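Local coordinates for putative (Helicobacter pylori, PDB 4O8S), which is a nucleotidyltransferase-superfamily protein related to AbiEii toxins of type IV toxin-antitoxin systems and probably transfers nucleotides, at residues N19-M25 against I54-R59. Numbering follows the deposited sequence.
Sequences NLADTPM and INLLGR
Ile-54 CD1 meets Leu-20 CD2 at 3.9 Å, the two side chains crossing at about a right angle. The CG1 branch of Ile-54 lies between its own backbone N and carbonyl carbon (chi1 69°); CD1 at its end also touches CG of Met-25, a selenomethionine, while CG2 lies against Pro-24 CD. Met-25 CE lies 4.1 Å from Leu-56 CD2. Beneath this cluster lies the main sheet: Leu-20 and Met-25 rest on Phe-48, and Met-25 and Leu-56 on Ile-104. The contact thus joins the end of helix 4-19 and the loop after it to the start of helix 56-63 and the residues just before it, within the mixed alpha/beta nucleotidyltransferase fold. In that loop Thr-23 OG1 accepts from Met-25 N at 3.1 Å, an ST turn, and itself donates to Leu-20 O, which also takes Thr-23 N. Farther out, Arg-59 runs its CB past Leu-20 CD2 at 3.7 Å, then bends at chi2 and chi3 toward the end of helix 4-19. Its NE gives a nearly straight bond (174°) to Asn-19 OD1, 2.7 Å long, running near the line where the amide and guanidinium planes, 83° apart, meet. NH2 also donates to Asn-19 O, and Asp-22 adds a salt bridge at the guanidinium edge, but Asp-22 OD1 and Arg-59 NH2 are modelled too close together, so its geometry and the place of NH2 are doubtful. Over one guanidinium face, offset toward the rim, sits Thr-23 CG2, 3.6 Å from Arg-59 NH1.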
loop_
_atom_site.group_PDB
_atom_site.type_symbol
_atom_site.label_atom_id
_atom_site.label_comp_id
_atom_site.label_asym_id
_atom_site.label_seq_id
_atom_site.Cartn_x
_atom_site.Cartn_y
_atom_site.Cartn_z
ATOM N N ASN A 19 -6.556 16.151 -5.124
ATOM C CA ASN A 19 -6.684 17.439 -4.440
ATOM C C ASN A 19 -5.456 17.770 -3.601
ATOM O O ASN A 19 -5.051 18.926 -3.519
ATOM C CB ASN A 19 -7.936 17.495 -3.560
ATOM C CG ASN A 19 -8.198 18.895 -3.006
ATOM O OD1 ASN A 19 -7.580 19.320 -2.021
ATOM N ND2 ASN A 19 -9.106 19.622 -3.651
ATOM N N LEU A 20 -4.836 16.753 -3.015
ATOM C CA LEU A 20 -3.695 16.974 -2.129
ATOM C C LEU A 20 -2.347 17.097 -2.846
ATOM O O LEU A 20 -1.304 17.196 -2.191
ATOM C CB LEU A 20 -3.623 15.860 -1.086
ATOM C CG LEU A 20 -4.880 15.701 -0.224
ATOM C CD1 LEU A 20 -4.842 14.396 0.568
ATOM C CD2 LEU A 20 -5.022 16.896 0.726
ATOM N N ALA A 21 -2.351 17.112 -4.177
ATOM C CA ALA A 21 -1.087 17.144 -4.928
ATOM C C ALA A 21 -0.245 18.413 -4.701
ATOM O O ALA A 21 0.980 18.407 -4.910
ATOM C CB ALA A 21 -1.339 16.924 -6.411
ATOM N N ASP A 22 -0.890 19.495 -4.271
ATOM C CA ASP A 22 -0.153 20.718 -3.959
ATOM C C ASP A 22 0.194 20.867 -2.472
ATOM O O ASP A 22 0.660 21.925 -2.049
ATOM C CB ASP A 22 -0.907 21.951 -4.466
ATOM C CG ASP A 22 -2.306 22.063 -3.887
ATOM O OD1 ASP A 22 -2.812 21.063 -3.339
ATOM O OD2 ASP A 22 -2.915 23.149 -3.997
ATOM N N THR A 23 -0.018 19.807 -1.687
ATOM C CA THR A 23 0.356 19.801 -0.266
ATOM C C THR A 23 1.556 18.874 -0.082
ATOM O O THR A 23 2.001 18.252 -1.051
ATOM C CB THR A 23 -0.796 19.289 0.599
ATOM O OG1 THR A 23 -0.874 17.865 0.466
ATOM C CG2 THR A 23 -2.118 19.934 0.178
ATOM N N PRO A 24 2.101 18.777 1.148
ATOM C CA PRO A 24 3.221 17.832 1.267
ATOM C C PRO A 24 2.776 16.392 1.568
ATOM O O PRO A 24 3.636 15.552 1.842
ATOM C CB PRO A 24 4.025 18.383 2.460
ATOM C CG PRO A 24 3.426 19.757 2.767
ATOM C CD PRO A 24 2.005 19.653 2.334
HETATM N N MSE A 25 1.473 16.125 1.531
HETATM C CA MSE A 25 0.931 14.779 1.771
HETATM C C MSE A 25 1.455 13.751 0.755
HETATM O O MSE A 25 1.410 13.994 -0.445
HETATM C CB MSE A 25 -0.593 14.816 1.673
HETATM C CG MSE A 25 -1.239 15.680 2.723
HETATM SE SE MSE A 25 -1.607 14.617 4.363
HETATM C CE MSE A 25 -3.311 13.848 3.881
ATOM N N ILE A 54 -2.019 20.186 7.807
ATOM C CA ILE A 54 -2.696 20.875 6.707
ATOM C C ILE A 54 -4.200 21.007 7.006
ATOM O O ILE A 54 -4.681 20.520 8.040
ATOM C CB ILE A 54 -2.524 20.125 5.364
ATOM C CG1 ILE A 54 -3.301 18.809 5.383
ATOM C CG2 ILE A 54 -1.049 19.886 5.051
ATOM C CD1 ILE A 54 -4.130 18.554 4.127
ATOM N N ASN A 55 -4.944 21.659 6.110
ATOM C CA ASN A 55 -6.391 21.751 6.278
ATOM C C ASN A 55 -7.057 20.529 5.647
ATOM O O ASN A 55 -7.705 20.624 4.600
ATOM C CB ASN A 55 -6.947 23.066 5.694
ATOM C CG ASN A 55 -8.429 23.306 6.051
ATOM O OD1 ASN A 55 -9.062 22.509 6.762
ATOM N ND2 ASN A 55 -8.977 24.421 5.560
ATOM N N LEU A 56 -6.899 19.386 6.309
ATOM C CA LEU A 56 -7.400 18.116 5.813
ATOM C C LEU A 56 -8.902 18.158 5.570
ATOM O O LEU A 56 -9.376 17.788 4.491
ATOM C CB LEU A 56 -7.051 17.000 6.806
ATOM C CG LEU A 56 -7.286 15.562 6.341
ATOM C CD1 LEU A 56 -8.700 15.094 6.635
ATOM C CD2 LEU A 56 -6.953 15.413 4.842
ATOM N N LEU A 57 -9.644 18.590 6.585
ATOM C CA LEU A 57 -11.094 18.712 6.483
ATOM C C LEU A 57 -11.525 19.557 5.276
ATOM O O LEU A 57 -12.467 19.198 4.556
ATOM C CB LEU A 57 -11.665 19.304 7.774
ATOM C CG LEU A 57 -11.610 18.412 9.014
ATOM C CD1 LEU A 57 -12.365 19.065 10.169
ATOM C CD2 LEU A 57 -12.193 17.066 8.689
ATOM N N GLY A 58 -10.821 20.665 5.051
ATOM C CA GLY A 58 -11.152 21.557 3.953
ATOM C C GLY A 58 -10.863 20.958 2.587
ATOM O O GLY A 58 -11.699 21.015 1.680
ATOM N N ARG A 59 -9.672 20.389 2.432
ATOM C CA ARG A 59 -9.302 19.766 1.165
ATOM C C ARG A 59 -10.259 18.621 0.838
ATOM O O ARG A 59 -10.710 18.472 -0.305
ATOM C CB ARG A 59 -7.857 19.258 1.210
ATOM C CG ARG A 59 -6.837 20.282 1.697
ATOM C CD ARG A 59 -6.803 21.518 0.804
ATOM N NE ARG A 59 -6.308 21.186 -0.524
ATOM C CZ ARG A 59 -5.205 21.692 -1.071
ATOM N NH1 ARG A 59 -4.469 22.590 -0.417
ATOM N NH2 ARG A 59 -4.845 21.302 -2.290
#